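Local atomic coordinates of YcgJ protein (Bacillus subtilis, PDB entry 1XXL), a protein that probably transfers methyl groups from S-adenosyl-L-methionine to a substrate not yet identified. Residues Ala38-Val43 with Val68-Phe73; Ile178-Trp183 with Ile223-Lys228; Ser101-Ala106 with Gln158-Ala163; Gln169-Trp174 with Leu231-Lys236. One frame throughout, in Å; residues are numbered along the deposited sequence.

Interaction 1. Residues Ala38-Val43 with Val68-Phe73; sequences AFSPYV and VENVRF
Ser40 and Asn70 bring the two backbones together, their CA atoms 6.6 Å apart, where the chain leaving helix 34-39 passes the loop that leads into strand 71-75. In this Rossmann-type fold, helix 34-39 belongs to the beta-alpha-beta crossover from strand 24-28 to strand 45-50, and strand 71-75 pairs in parallel with 45-50, so the contact lies beside the outer strand of the sheet. Van der Waals contacts line one part of it. Ser40 CB rests 3.5 Å from Val71 CG1, an apolar pair, and Ser40 OG lies 4.0 Å from Val68 CG1. That hydroxyl is spoken for within its own chain turn, hydrogen-bonding to the carbonyl of Leu37. Leu37 also touches both valines, which in turn meet Ala63, so the seam continues to the neighbouring helix 53-66. The polar grip comes from Asn70. With chi1 at 70°, its CG sits between the backbone N and the carbonyl carbon, and the amide is swung across to Ser40. OD1 stands 3.3 Å from Ser40 CB, while ND2 gives a nearly straight bond (165°) to Ser40 O at 3.0 Å; Ser40 O lies close to the amide plane of Asn70, and ND2 is tilted 21° from the Ser40 carbonyl plane.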
loop_
_atom_site.group_PDB
_atom_site.type_symbol
_atom_site.label_atom_id
_atom_site.label_comp_id
_atom_site.label_asym_id
_atom_site.label_seq_id
_atom_site.Cartn_x
_atom_site.Cartn_y
_atom_site.Cartn_z
ATOM N N ALA A 38 -8.219 1.175 -13.282
ATOM C CA ALA A 38 -7.163 1.842 -14.051
ATOM C C ALA A 38 -6.377 0.868 -14.936
ATOM O O ALA A 38 -5.953 1.234 -16.024
ATOM C CB ALA A 38 -6.248 2.618 -13.129
ATOM N N PHE A 39 -6.217 -0.376 -14.492
ATOM C CA PHE A 39 -5.501 -1.373 -15.285
ATOM C C PHE A 39 -6.335 -1.936 -16.414
ATOM O O PHE A 39 -5.783 -2.411 -17.410
ATOM C CB PHE A 39 -4.993 -2.534 -14.396
ATOM C CG PHE A 39 -3.623 -2.299 -13.812
ATOM C CD1 PHE A 39 -3.467 -1.551 -12.648
ATOM C CD2 PHE A 39 -2.487 -2.809 -14.435
ATOM C CE1 PHE A 39 -2.186 -1.310 -12.110
ATOM C CE2 PHE A 39 -1.210 -2.592 -13.891
ATOM C CZ PHE A 39 -1.069 -1.839 -12.737
ATOM N N SER A 40 -7.658 -1.886 -16.250
ATOM C CA SER A 40 -8.600 -2.628 -17.102
ATOM C C SER A 40 -8.538 -2.361 -18.625
ATOM O O SER A 40 -8.704 -3.290 -19.390
ATOM C CB SER A 40 -10.043 -2.450 -16.596
ATOM O OG SER A 40 -10.526 -1.146 -16.843
ATOM N N PRO A 41 -8.280 -1.108 -19.065
ATOM C CA PRO A 41 -8.154 -0.909 -20.514
ATOM C C PRO A 41 -6.987 -1.661 -21.167
ATOM O O PRO A 41 -7.041 -1.927 -22.365
ATOM C CB PRO A 41 -7.951 0.617 -20.646
ATOM C CG PRO A 41 -8.414 1.194 -19.333
ATOM C CD PRO A 41 -8.095 0.159 -18.324
ATOM N N TYR A 42 -5.969 -2.029 -20.375
ATOM C CA TYR A 42 -4.678 -2.538 -20.854
ATOM C C TYR A 42 -4.465 -4.038 -20.747
ATOM O O TYR A 42 -3.514 -4.555 -21.298
ATOM C CB TYR A 42 -3.549 -1.882 -20.055
ATOM C CG TYR A 42 -3.647 -0.397 -20.014
ATOM C CD1 TYR A 42 -3.330 0.361 -21.135
ATOM C CD2 TYR A 42 -4.081 0.259 -18.878
ATOM C CE1 TYR A 42 -3.447 1.742 -21.122
ATOM C CE2 TYR A 42 -4.186 1.630 -18.851
ATOM C CZ TYR A 42 -3.877 2.368 -19.980
ATOM O OH TYR A 42 -3.984 3.741 -19.970
ATOM N N VAL A 43 -5.308 -4.739 -20.005
ATOM C CA VAL A 43 -5.074 -6.152 -19.737
ATOM C C VAL A 43 -6.344 -6.945 -20.007
ATOM O O VAL A 43 -7.399 -6.378 -20.203
ATOM C CB VAL A 43 -4.600 -6.388 -18.265
ATOM C CG1 VAL A 43 -3.245 -5.662 -17.987
ATOM C CG2 VAL A 43 -5.667 -5.939 -17.248
ATOM N N VAL A 68 -17.267 -1.276 -17.073
ATOM C CA VAL A 68 -16.142 -2.189 -17.321
ATOM C C VAL A 68 -16.561 -3.640 -17.031
ATOM O O VAL A 68 -17.123 -3.939 -15.982
ATOM C CB VAL A 68 -14.857 -1.800 -16.535
ATOM C CG1 VAL A 68 -14.490 -0.347 -16.767
ATOM C CG2 VAL A 68 -15.031 -2.026 -15.099
ATOM N N GLU A 69 -16.264 -4.527 -17.972
ATOM C CA GLU A 69 -16.704 -5.914 -17.931
ATOM C C GLU A 69 -15.587 -6.920 -17.599
ATOM O O GLU A 69 -15.857 -8.113 -17.442
ATOM C CB GLU A 69 -17.308 -6.286 -19.292
ATOM C CG GLU A 69 -18.387 -5.290 -19.808
ATOM C CD GLU A 69 -19.787 -5.518 -19.223
ATOM O OE1 GLU A 69 -19.922 -6.309 -18.247
ATOM O OE2 GLU A 69 -20.760 -4.897 -19.758
ATOM N N ASN A 70 -14.347 -6.450 -17.493
ATOM C CA ASN A 70 -13.204 -7.339 -17.306
ATOM C C ASN A 70 -12.523 -7.196 -15.920
ATOM O O ASN A 70 -11.356 -7.564 -15.760
ATOM C CB ASN A 70 -12.197 -7.145 -18.459
ATOM C CG ASN A 70 -11.471 -5.802 -18.399
ATOM O OD1 ASN A 70 -12.005 -4.805 -17.889
ATOM N ND2 ASN A 70 -10.244 -5.773 -18.915
ATOM N N VAL A 71 -13.258 -6.674 -14.937
ATOM C CA VAL A 71 -12.767 -6.545 -13.581
ATOM C C VAL A 71 -13.764 -7.243 -12.662
ATOM O O VAL A 71 -14.966 -7.097 -12.847
ATOM C CB VAL A 71 -12.543 -5.043 -13.138
ATOM C CG1 VAL A 71 -11.653 -4.313 -14.103
ATOM C CG2 VAL A 71 -13.869 -4.299 -12.992
ATOM N N ARG A 72 -13.281 -8.027 -11.706
ATOM C CA ARG A 72 -14.155 -8.673 -10.722
ATOM C C ARG A 72 -13.556 -8.478 -9.327
ATOM O O ARG A 72 -12.340 -8.347 -9.184
ATOM C CB ARG A 72 -14.362 -10.166 -11.057
ATOM C CG ARG A 72 -15.356 -10.418 -12.233
ATOM C CD ARG A 72 -15.781 -11.917 -12.380
ATOM N NE ARG A 72 -16.472 -12.421 -11.163
ATOM C CZ ARG A 72 -17.759 -12.780 -11.061
ATOM N NH1 ARG A 72 -18.573 -12.772 -12.111
ATOM N NH2 ARG A 72 -18.228 -13.173 -9.876
ATOM N N PHE A 73 -14.413 -8.419 -8.317
ATOM C CA PHE A 73 -13.986 -8.222 -6.934
ATOM C C PHE A 73 -14.494 -9.360 -6.075
ATOM O O PHE A 73 -15.548 -9.930 -6.320
ATOM C CB PHE A 73 -14.434 -6.862 -6.402
ATOM C CG PHE A 73 -13.934 -5.716 -7.234
ATOM C CD1 PHE A 73 -14.712 -5.206 -8.272
ATOM C CD2 PHE A 73 -12.656 -5.205 -7.041
ATOM C CE1 PHE A 73 -14.251 -4.201 -9.077
ATOM C CE2 PHE A 73 -12.171 -4.180 -7.850
ATOM C CZ PHE A 73 -12.959 -3.681 -8.871
#

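Interaction 2. Residues Ile178-Trp183 with Ile223-Lys228; sequences IQYDSW and ISFCLK
Phe225 presents different parts of its ring to Ile178 and Trp183. Ile178 covers a face: its CG2, set anti to the backbone N, stands 4.0 Å from the ring centroid and 29° off the normal, a CH-pi contact. The ring's CZ edge is directed at the face of Trp183 in a T-shaped stack, with six-membered ring and phenyl centroids 4.9 Å apart and planes at 83°. Beyond the phenyl, Ile178 CD1 is pressed tightly against Leu227 CD2 at 3.5 Å. Leu140 of helix 131-144 touches both aromatic residues, and Arg144 adds a cation-pi contact to Trp183. An alanine in place of Trp183 would probably leave the CZ edge of Phe225 without its stacking surface and Arg144 without its pi partner. The backbone pairing sets the two strands in register: Ile178 and Phe225 form an antiparallel hydrogen-bonded pair, with Ile178 N to Phe225 O at 2.8 Å and Phe225 N to Ile178 O at 3.1 Å. Tyr180 N then bonds to Ile223 O at 3.0 Å, and a water bridges that oxygen to Asp181 N. Gln179 is the N-cap residue, so the arrangement is a strand-to-helix transition at the end of an antiparallel strand pair, its aromatic side packed against helix 131-144.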
loop_
_atom_site.group_PDB
_atom_site.type_symbol
_atom_site.label_atom_id
_atom_site.label_comp_id
_atom_site.label_asym_id
_atom_site.label_seq_id
_atom_site.Cartn_x
_atom_site.Cartn_y
_atom_site.Cartn_z
ATOM N N ILE A 178 1.352 15.221 3.483
ATOM C CA ILE A 178 0.088 15.075 4.190
ATOM C C ILE A 178 -0.316 16.436 4.758
ATOM O O ILE A 178 0.440 17.051 5.508
ATOM C CB ILE A 178 0.151 13.993 5.300
ATOM C CG1 ILE A 178 0.121 12.583 4.676
ATOM C CG2 ILE A 178 -1.075 14.074 6.213
ATOM C CD1 ILE A 178 1.391 12.036 4.507
ATOM N N GLN A 179 -1.494 16.901 4.347
ATOM C CA GLN A 179 -2.112 18.082 4.902
ATOM C C GLN A 179 -2.887 17.635 6.142
ATOM O O GLN A 179 -3.836 16.871 6.058
ATOM C CB GLN A 179 -3.031 18.763 3.878
ATOM C CG GLN A 179 -2.337 19.206 2.559
ATOM C CD GLN A 179 -1.100 20.100 2.746
ATOM O OE1 GLN A 179 -0.033 19.878 2.121
ATOM N NE2 GLN A 179 -1.214 21.080 3.618
ATOM N N TYR A 180 -2.423 18.098 7.294
ATOM C CA TYR A 180 -2.857 17.594 8.584
ATOM C C TYR A 180 -4.381 17.657 8.813
ATOM O O TYR A 180 -4.996 16.655 9.232
ATOM C CB TYR A 180 -2.106 18.347 9.696
ATOM C CG TYR A 180 -2.606 17.957 11.057
ATOM C CD1 TYR A 180 -3.544 18.742 11.727
ATOM C CD2 TYR A 180 -2.194 16.765 11.649
ATOM C CE1 TYR A 180 -4.039 18.361 12.969
ATOM C CE2 TYR A 180 -2.689 16.372 12.905
ATOM C CZ TYR A 180 -3.602 17.173 13.546
ATOM O OH TYR A 180 -4.088 16.788 14.767
ATOM N N ASP A 181 -4.995 18.804 8.512
ATOM C CA ASP A 181 -6.422 19.015 8.830
ATOM C C ASP A 181 -7.251 18.010 8.078
ATOM O O ASP A 181 -8.174 17.401 8.611
ATOM C CB ASP A 181 -6.904 20.414 8.446
ATOM C CG ASP A 181 -6.561 21.489 9.485
ATOM O OD1 ASP A 181 -6.271 21.184 10.686
ATOM O OD2 ASP A 181 -6.604 22.683 9.071
ATOM N N SER A 182 -6.907 17.839 6.818
ATOM C CA SER A 182 -7.606 16.918 5.944
ATOM C C SER A 182 -7.396 15.457 6.365
ATOM O O SER A 182 -8.325 14.665 6.371
ATOM C CB SER A 182 -7.126 17.173 4.525
ATOM O OG SER A 182 -7.517 16.131 3.678
ATOM N N TRP A 183 -6.167 15.120 6.729
ATOM C CA TRP A 183 -5.804 13.783 7.205
ATOM C C TRP A 183 -6.589 13.372 8.461
ATOM O O TRP A 183 -7.039 12.245 8.576
ATOM C CB TRP A 183 -4.306 13.814 7.509
ATOM C CG TRP A 183 -3.645 12.534 7.861
ATOM C CD1 TRP A 183 -3.441 11.480 7.051
ATOM C CD2 TRP A 183 -3.025 12.218 9.103
ATOM N NE1 TRP A 183 -2.744 10.510 7.713
ATOM C CE2 TRP A 183 -2.489 10.937 8.983
ATOM C CE3 TRP A 183 -2.897 12.895 10.326
ATOM C CZ2 TRP A 183 -1.800 10.312 10.021
ATOM C CZ3 TRP A 183 -2.231 12.281 11.354
ATOM C CH2 TRP A 183 -1.687 10.992 11.201
ATOM N N ILE A 223 0.420 21.445 10.870
ATOM C CA ILE A 223 0.013 21.887 9.550
ATOM C C ILE A 223 0.212 20.798 8.513
ATOM O O ILE A 223 -0.701 20.496 7.742
ATOM C CB ILE A 223 0.783 23.164 9.168
ATOM C CG1 ILE A 223 0.294 24.318 10.049
ATOM C CG2 ILE A 223 0.575 23.507 7.697
ATOM C CD1 ILE A 223 1.216 25.517 10.054
ATOM N N SER A 224 1.410 20.222 8.477
ATOM C CA SER A 224 1.733 19.214 7.489
ATOM C C SER A 224 2.898 18.331 7.925
ATOM O O SER A 224 3.647 18.666 8.843
ATOM C CB SER A 224 2.046 19.879 6.136
ATOM O OG SER A 224 3.168 20.729 6.230
ATOM N N PHE A 225 3.026 17.198 7.258
ATOM C CA PHE A 225 4.199 16.332 7.403
ATOM C C PHE A 225 4.296 15.473 6.160
ATOM O O PHE A 225 3.390 15.499 5.333
ATOM C CB PHE A 225 4.145 15.498 8.698
ATOM C CG PHE A 225 2.947 14.579 8.808
ATOM C CD1 PHE A 225 3.001 13.279 8.323
ATOM C CD2 PHE A 225 1.772 15.013 9.423
ATOM C CE1 PHE A 225 1.905 12.436 8.439
ATOM C CE2 PHE A 225 0.681 14.172 9.550
ATOM C CZ PHE A 225 0.741 12.883 9.039
ATOM N N CYS A 226 5.387 14.740 6.016
ATOM C CA CYS A 226 5.546 13.831 4.905
ATOM C C CYS A 226 5.806 12.432 5.393
ATOM O O CYS A 226 6.548 12.224 6.352
ATOM C CB CYS A 226 6.707 14.240 4.000
ATOM S SG CYS A 226 6.440 15.753 3.009
ATOM N N LEU A 227 5.210 11.480 4.700
ATOM C CA LEU A 227 5.502 10.085 4.861
ATOM C C LEU A 227 6.514 9.703 3.773
ATOM O O LEU A 227 6.693 10.436 2.805
ATOM C CB LEU A 227 4.229 9.258 4.732
ATOM C CG LEU A 227 3.406 8.852 5.967
ATOM C CD1 LEU A 227 3.700 9.561 7.263
ATOM C CD2 LEU A 227 1.931 8.810 5.685
ATOM N N LYS A 228 7.202 8.575 3.970
ATOM C CA LYS A 228 8.168 8.061 2.988
ATOM C C LYS A 228 7.513 6.987 2.136
ATOM O O LYS A 228 7.127 5.939 2.650
ATOM C CB LYS A 228 9.384 7.454 3.695
ATOM C CG LYS A 228 9.933 8.247 4.859
ATOM C CD LYS A 228 10.177 9.698 4.524
ATOM C CE LYS A 228 11.406 9.888 3.736
ATOM N NZ LYS A 228 11.812 11.345 3.849
HETATM O O HOH W 1 -3.236 21.351 7.575
#

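Interaction 3. Residues Ser101-Ala106 with Gln158-Ala163; sequences SDVRKA and QAMFSA
Met160, modelled as selenomethionine, points from helix 154-163 at Val103 and Arg104 in the first turn of helix 103-113, a helix-to-helix contact flanking the Rossmann-like sheet. No hydrogen bond crosses it. The selenium lies 3.9 Å from Val103 CG1, and the terminal CE lies close to both valine methyls, the two side chains crossing at about a right angle. Arg104 CD lies against both CG and SE of Met160, so the selenium is shared with Val103. The separation of Arg104 CD from Met160 CG, 3.3 Å, is short enough that the fine placement of this exposed arginine is doubtful. As modelled, bends at chi2 (-69°) and chi3 (-45°) carry its shaft obliquely across the selenomethionine and set the guanidinium with Met160 CA over one face, toward the rim. One shell further out, Ser152 touches both Val103 and Met160. The start of helix 103-113 is positioned by Asp102, whose backbone N donates a hydrogen bond to OE2 of Glu79, a residue assigned to S-adenosyl-L-methionine binding; the Val103 side chain is about 6 Å from that of Glu79. Asp102 is also the N-cap: its OD1 takes a weak capping bond from Lys105 N, 3.3 Å long with an angle of 167°.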
loop_
_atom_site.group_PDB
_atom_site.type_symbol
_atom_site.label_atom_id
_atom_site.label_comp_id
_atom_site.label_asym_id
_atom_site.label_seq_id
_atom_site.Cartn_x
_atom_site.Cartn_y
_atom_site.Cartn_z
ATOM N N SER A 101 -2.231 -8.399 8.537
ATOM C CA SER A 101 -2.021 -8.955 9.878
ATOM C C SER A 101 -0.721 -9.770 9.945
ATOM O O SER A 101 -0.148 -9.938 11.028
ATOM C CB SER A 101 -3.215 -9.833 10.285
ATOM O OG SER A 101 -3.334 -10.933 9.394
ATOM N N ASP A 102 -0.277 -10.293 8.797
ATOM C CA ASP A 102 0.955 -11.084 8.721
ATOM C C ASP A 102 1.597 -10.891 7.349
ATOM O O ASP A 102 1.405 -11.677 6.425
ATOM C CB ASP A 102 0.658 -12.566 9.030
ATOM C CG ASP A 102 1.912 -13.422 9.161
ATOM O OD1 ASP A 102 3.035 -12.988 8.830
ATOM O OD2 ASP A 102 1.760 -14.578 9.592
ATOM N N VAL A 103 2.387 -9.839 7.243
ATOM C CA VAL A 103 2.991 -9.449 5.970
ATOM C C VAL A 103 3.918 -10.540 5.409
ATOM O O VAL A 103 3.936 -10.769 4.195
ATOM C CB VAL A 103 3.684 -8.044 6.057
ATOM C CG1 VAL A 103 4.822 -8.003 7.100
ATOM C CG2 VAL A 103 4.178 -7.618 4.686
ATOM N N ARG A 104 4.635 -11.252 6.286
ATOM C CA ARG A 104 5.502 -12.347 5.856
ATOM C C ARG A 104 4.735 -13.462 5.120
ATOM O O ARG A 104 5.179 -13.955 4.099
ATOM C CB ARG A 104 6.248 -12.956 7.056
ATOM C CG ARG A 104 7.385 -12.105 7.639
ATOM C CD ARG A 104 8.599 -11.986 6.709
ATOM N NE ARG A 104 9.064 -13.234 6.056
ATOM C CZ ARG A 104 10.322 -13.515 5.710
ATOM N NH1 ARG A 104 11.345 -12.700 5.986
ATOM N NH2 ARG A 104 10.568 -14.680 5.135
ATOM N N LYS A 105 3.590 -13.852 5.665
ATOM C CA LYS A 105 2.693 -14.805 5.011
ATOM C C LYS A 105 2.051 -14.217 3.733
ATOM O O LYS A 105 1.894 -14.929 2.751
ATOM C CB LYS A 105 1.635 -15.279 6.012
ATOM C CG LYS A 105 0.619 -16.300 5.477
ATOM C CD LYS A 105 1.254 -17.447 4.655
ATOM C CE LYS A 105 0.336 -18.679 4.606
ATOM N NZ LYS A 105 1.057 -19.864 4.038
ATOM N N ALA A 106 1.718 -12.919 3.733
ATOM C CA ALA A 106 1.194 -12.231 2.526
ATOM C C ALA A 106 2.169 -12.358 1.327
ATOM O O ALA A 106 1.767 -12.758 0.238
ATOM C CB ALA A 106 0.901 -10.763 2.825
ATOM N N GLN A 158 13.256 -6.079 1.436
ATOM C CA GLN A 158 14.307 -6.779 0.704
ATOM C C GLN A 158 14.513 -8.212 1.212
ATOM O O GLN A 158 14.682 -9.127 0.393
ATOM C CB GLN A 158 15.622 -6.029 0.767
ATOM C CG GLN A 158 15.590 -4.752 0.018
ATOM C CD GLN A 158 16.782 -3.929 0.308
ATOM O OE1 GLN A 158 17.901 -4.393 0.195
ATOM N NE2 GLN A 158 16.559 -2.701 0.665
ATOM N N ALA A 159 14.484 -8.398 2.536
ATOM C CA ALA A 159 14.694 -9.724 3.148
ATOM C C ALA A 159 13.518 -10.662 2.851
ATOM O O ALA A 159 13.718 -11.825 2.530
ATOM C CB ALA A 159 14.906 -9.596 4.647
HETATM N N MSE A 160 12.289 -10.139 2.940
HETATM C CA MSE A 160 11.089 -10.910 2.561
HETATM C C MSE A 160 11.053 -11.310 1.074
HETATM O O MSE A 160 10.657 -12.407 0.729
HETATM C CB MSE A 160 9.833 -10.129 2.905
HETATM C CG MSE A 160 9.698 -9.872 4.382
HETATM SE SE MSE A 160 7.909 -9.224 4.966
HETATM C CE MSE A 160 8.200 -7.266 4.825
ATOM N N PHE A 161 11.464 -10.412 0.190
ATOM C CA PHE A 161 11.533 -10.755 -1.221
ATOM C C PHE A 161 12.541 -11.863 -1.452
ATOM O O PHE A 161 12.239 -12.830 -2.153
ATOM C CB PHE A 161 11.883 -9.552 -2.075
ATOM C CG PHE A 161 10.715 -8.675 -2.402
ATOM C CD1 PHE A 161 9.674 -8.483 -1.500
ATOM C CD2 PHE A 161 10.672 -7.999 -3.612
ATOM C CE1 PHE A 161 8.608 -7.645 -1.819
ATOM C CE2 PHE A 161 9.616 -7.150 -3.914
ATOM C CZ PHE A 161 8.590 -6.976 -3.025
ATOM N N SER A 162 13.717 -11.725 -0.845
ATOM C CA SER A 162 14.760 -12.730 -0.959
ATOM C C SER A 162 14.313 -14.084 -0.425
ATOM O O SER A 162 14.639 -15.106 -1.025
ATOM C CB SER A 162 16.043 -12.269 -0.247
ATOM O OG SER A 162 17.170 -12.971 -0.739
ATOM N N ALA A 163 13.582 -14.091 0.695
ATOM C CA ALA A 163 13.031 -15.314 1.278
ATOM C C ALA A 163 12.060 -16.076 0.368
ATOM O O ALA A 163 11.844 -17.268 0.547
ATOM C CB ALA A 163 12.354 -15.012 2.595
#

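Interaction 4. Residues Gln169-Trp174 with Leu231-Lys236; sequences QDIQKW and LIQGIK
A classic beta bulge joins strands 166-179 and 222-236 here, Ile171 and Gln172 both facing the single residue Leu231. The evidence lies in the bonds: Leu231 O accepts from Ile171 N at 2.8 Å, whereas Leu231 N donates to Gln172 O at 2.9 Å. Before the bulge the register is regular, Gln169 and Gln233 forming an antiparallel hydrogen-bonded pair through Gln233 N to Gln169 O at 2.8 Å and Gln169 N to Gln233 O at 2.9 Å. The short segments approach to 4.7 Å between axes and run at 152° to each other. At the bulge the CB of Ile171 points toward the partner strand. Ile171 CG2 is 3.9 Å from Leu231 CD2, the two side chains lying alongside and pointing the same way, while CG1 reaches over to Gln233 CB at 3.8 Å. With CG anti to the backbone N (chi1 -176°), Gln233 extends beside Gln169, their amide planes 62° apart, and its OE1 is engaged by Arg119. Thr16 of helix 7-17 touches Ile171, Leu231 and Gln233, covering the face that carries Leu231 and Gln233. An alanine at Ile171, lacking CG1, CG2 and CD1, would probably open a gap between Leu231 CD2, Gln233 CB and Thr16. On the other face, Ile232 packs against helix 154-163. Strand 222-236 also pairs antiparallel with strand 118-125, and this reversed strand placed between two others is the hallmark of the class I methyltransferase sheet.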
loop_
_atom_site.group_PDB
_atom_site.type_symbol
_atom_site.label_atom_id
_atom_site.label_comp_id
_atom_site.label_asym_id
_atom_site.label_seq_id
_atom_site.Cartn_x
_atom_site.Cartn_y
_atom_site.Cartn_z
ATOM N N GLN A 169 13.549 -4.520 -6.712
ATOM C CA GLN A 169 13.989 -3.268 -7.309
ATOM C C GLN A 169 13.172 -2.124 -6.744
ATOM O O GLN A 169 11.947 -2.180 -6.717
ATOM C CB GLN A 169 13.838 -3.332 -8.831
ATOM C CG GLN A 169 14.525 -2.226 -9.554
ATOM C CD GLN A 169 14.433 -2.353 -11.073
ATOM O OE1 GLN A 169 14.064 -3.403 -11.608
ATOM N NE2 GLN A 169 14.785 -1.271 -11.770
ATOM N N ASP A 170 13.866 -1.106 -6.265
ATOM C CA ASP A 170 13.275 0.182 -5.912
ATOM C C ASP A 170 13.073 1.015 -7.214
ATOM O O ASP A 170 14.020 1.456 -7.865
ATOM C CB ASP A 170 14.163 0.866 -4.847
ATOM C CG ASP A 170 13.968 2.371 -4.762
ATOM O OD1 ASP A 170 12.953 2.929 -5.249
ATOM O OD2 ASP A 170 14.878 3.026 -4.205
ATOM N N ILE A 171 11.829 1.172 -7.620
ATOM C CA ILE A 171 11.525 1.917 -8.834
ATOM C C ILE A 171 11.553 3.445 -8.598
ATOM O O ILE A 171 12.139 4.190 -9.389
ATOM C CB ILE A 171 10.173 1.473 -9.444
ATOM C CG1 ILE A 171 10.159 -0.046 -9.736
ATOM C CG2 ILE A 171 9.849 2.300 -10.707
ATOM C CD1 ILE A 171 11.140 -0.521 -10.783
ATOM N N GLN A 172 10.920 3.908 -7.528
ATOM C CA GLN A 172 10.961 5.316 -7.171
ATOM C C GLN A 172 10.575 5.467 -5.725
ATOM O O GLN A 172 9.695 4.758 -5.228
ATOM C CB GLN A 172 9.982 6.140 -8.026
ATOM C CG GLN A 172 10.169 7.666 -7.931
ATOM C CD GLN A 172 9.065 8.439 -8.653
ATOM O OE1 GLN A 172 7.888 8.143 -8.511
ATOM N NE2 GLN A 172 9.450 9.431 -9.435
ATOM N N LYS A 173 11.242 6.417 -5.083
ATOM C CA LYS A 173 10.974 6.852 -3.737
ATOM C C LYS A 173 10.536 8.305 -3.803
ATOM O O LYS A 173 11.050 9.083 -4.612
ATOM C CB LYS A 173 12.260 6.808 -2.903
ATOM C CG LYS A 173 12.770 5.461 -2.568
ATOM C CD LYS A 173 14.092 5.598 -1.790
ATOM C CE LYS A 173 14.543 4.254 -1.269
ATOM N NZ LYS A 173 15.933 4.268 -0.684
ATOM N N TRP A 174 9.594 8.681 -2.959
ATOM C CA TRP A 174 9.163 10.075 -2.889
ATOM C C TRP A 174 8.600 10.358 -1.525
ATOM O O TRP A 174 8.203 9.427 -0.803
ATOM C CB TRP A 174 8.144 10.383 -4.002
ATOM C CG TRP A 174 6.839 9.681 -3.868
ATOM C CD1 TRP A 174 5.707 10.168 -3.283
ATOM C CD2 TRP A 174 6.510 8.373 -4.358
ATOM N NE1 TRP A 174 4.702 9.233 -3.353
ATOM C CE2 TRP A 174 5.164 8.125 -4.014
ATOM C CE3 TRP A 174 7.227 7.380 -5.049
ATOM C CZ2 TRP A 174 4.519 6.936 -4.345
ATOM C CZ3 TRP A 174 6.580 6.198 -5.378
ATOM C CH2 TRP A 174 5.255 5.987 -5.017
ATOM N N LEU A 231 7.653 2.830 -4.706
ATOM C CA LEU A 231 7.207 1.713 -5.525
ATOM C C LEU A 231 8.348 0.738 -5.599
ATOM O O LEU A 231 9.454 1.081 -6.068
ATOM C CB LEU A 231 6.803 2.121 -6.939
ATOM C CG LEU A 231 6.600 0.941 -7.924
ATOM C CD1 LEU A 231 5.497 0.015 -7.475
ATOM C CD2 LEU A 231 6.279 1.454 -9.346
ATOM N N ILE A 232 8.072 -0.471 -5.130
ATOM C CA ILE A 232 8.988 -1.584 -5.219
ATOM C C ILE A 232 8.429 -2.529 -6.276
ATOM O O ILE A 232 7.220 -2.808 -6.298
ATOM C CB ILE A 232 9.072 -2.335 -3.863
ATOM C CG1 ILE A 232 9.753 -1.476 -2.801
ATOM C CG2 ILE A 232 9.807 -3.667 -3.994
ATOM C CD1 ILE A 232 9.334 -1.849 -1.404
ATOM N N GLN A 233 9.307 -3.026 -7.137
ATOM C CA GLN A 233 8.982 -4.112 -8.040
ATOM C C GLN A 233 9.671 -5.399 -7.600
ATOM O O GLN A 233 10.900 -5.430 -7.404
ATOM C CB GLN A 233 9.365 -3.782 -9.472
ATOM C CG GLN A 233 8.951 -4.863 -10.477
ATOM C CD GLN A 233 9.040 -4.404 -11.926
ATOM O OE1 GLN A 233 8.041 -4.374 -12.637
ATOM N NE2 GLN A 233 10.218 -4.064 -12.361
ATOM N N GLY A 234 8.864 -6.442 -7.420
ATOM C CA GLY A 234 9.347 -7.825 -7.287
ATOM C C GLY A 234 9.166 -8.618 -8.574
ATOM O O GLY A 234 8.131 -8.522 -9.246
ATOM N N ILE A 235 10.180 -9.378 -8.965
ATOM C CA ILE A 235 10.047 -10.286 -10.085
ATOM C C ILE A 235 10.348 -11.705 -9.588
ATOM O O ILE A 235 11.397 -11.949 -8.954
ATOM C CB ILE A 235 10.965 -9.885 -11.301
ATOM C CG1 ILE A 235 10.509 -8.538 -11.868
ATOM C CG2 ILE A 235 10.872 -10.945 -12.402
ATOM C CD1 ILE A 235 11.452 -7.927 -12.806
ATOM N N LYS A 236 9.430 -12.629 -9.879
ATOM C CA LYS A 236 9.559 -14.019 -9.458
ATOM C C LYS A 236 10.652 -14.743 -10.269
ATOM O O LYS A 236 10.569 -14.868 -11.479
ATOM C CB LYS A 236 8.228 -14.749 -9.575
ATOM C CG LYS A 236 8.258 -16.210 -9.092
ATOM C CD LYS A 236 6.846 -16.736 -8.990
ATOM C CE LYS A 236 6.757 -18.188 -8.539
ATOM N NZ LYS A 236 5.346 -18.619 -8.421
#

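In the fold
From the N terminus, interaction 1 closes the first loop, which holds strand 45-50 and helix 53-66, and binds the outer part of the sheet's parallel half. Interaction 3 follows in series, linking helix 103-113 to helix 154-163 and closing a loop that holds strand 118-125 and helix 131-144. Interaction 4 opens just afterwards on strand 166-179 and closes on the final strand, 222-236. Interaction 2 uses the same two strands and lies within interaction 4's span, enclosing the rest of helix 180-187 and helices 191-202 and 206-211. No loops cross. Interactions 3 and 4 touch, Phe161 CE2 lying 3.5 Å from Gly234 CA, whereas interactions 1 and 2 sit 32 Å apart between centres, toward distant parts of one sheet.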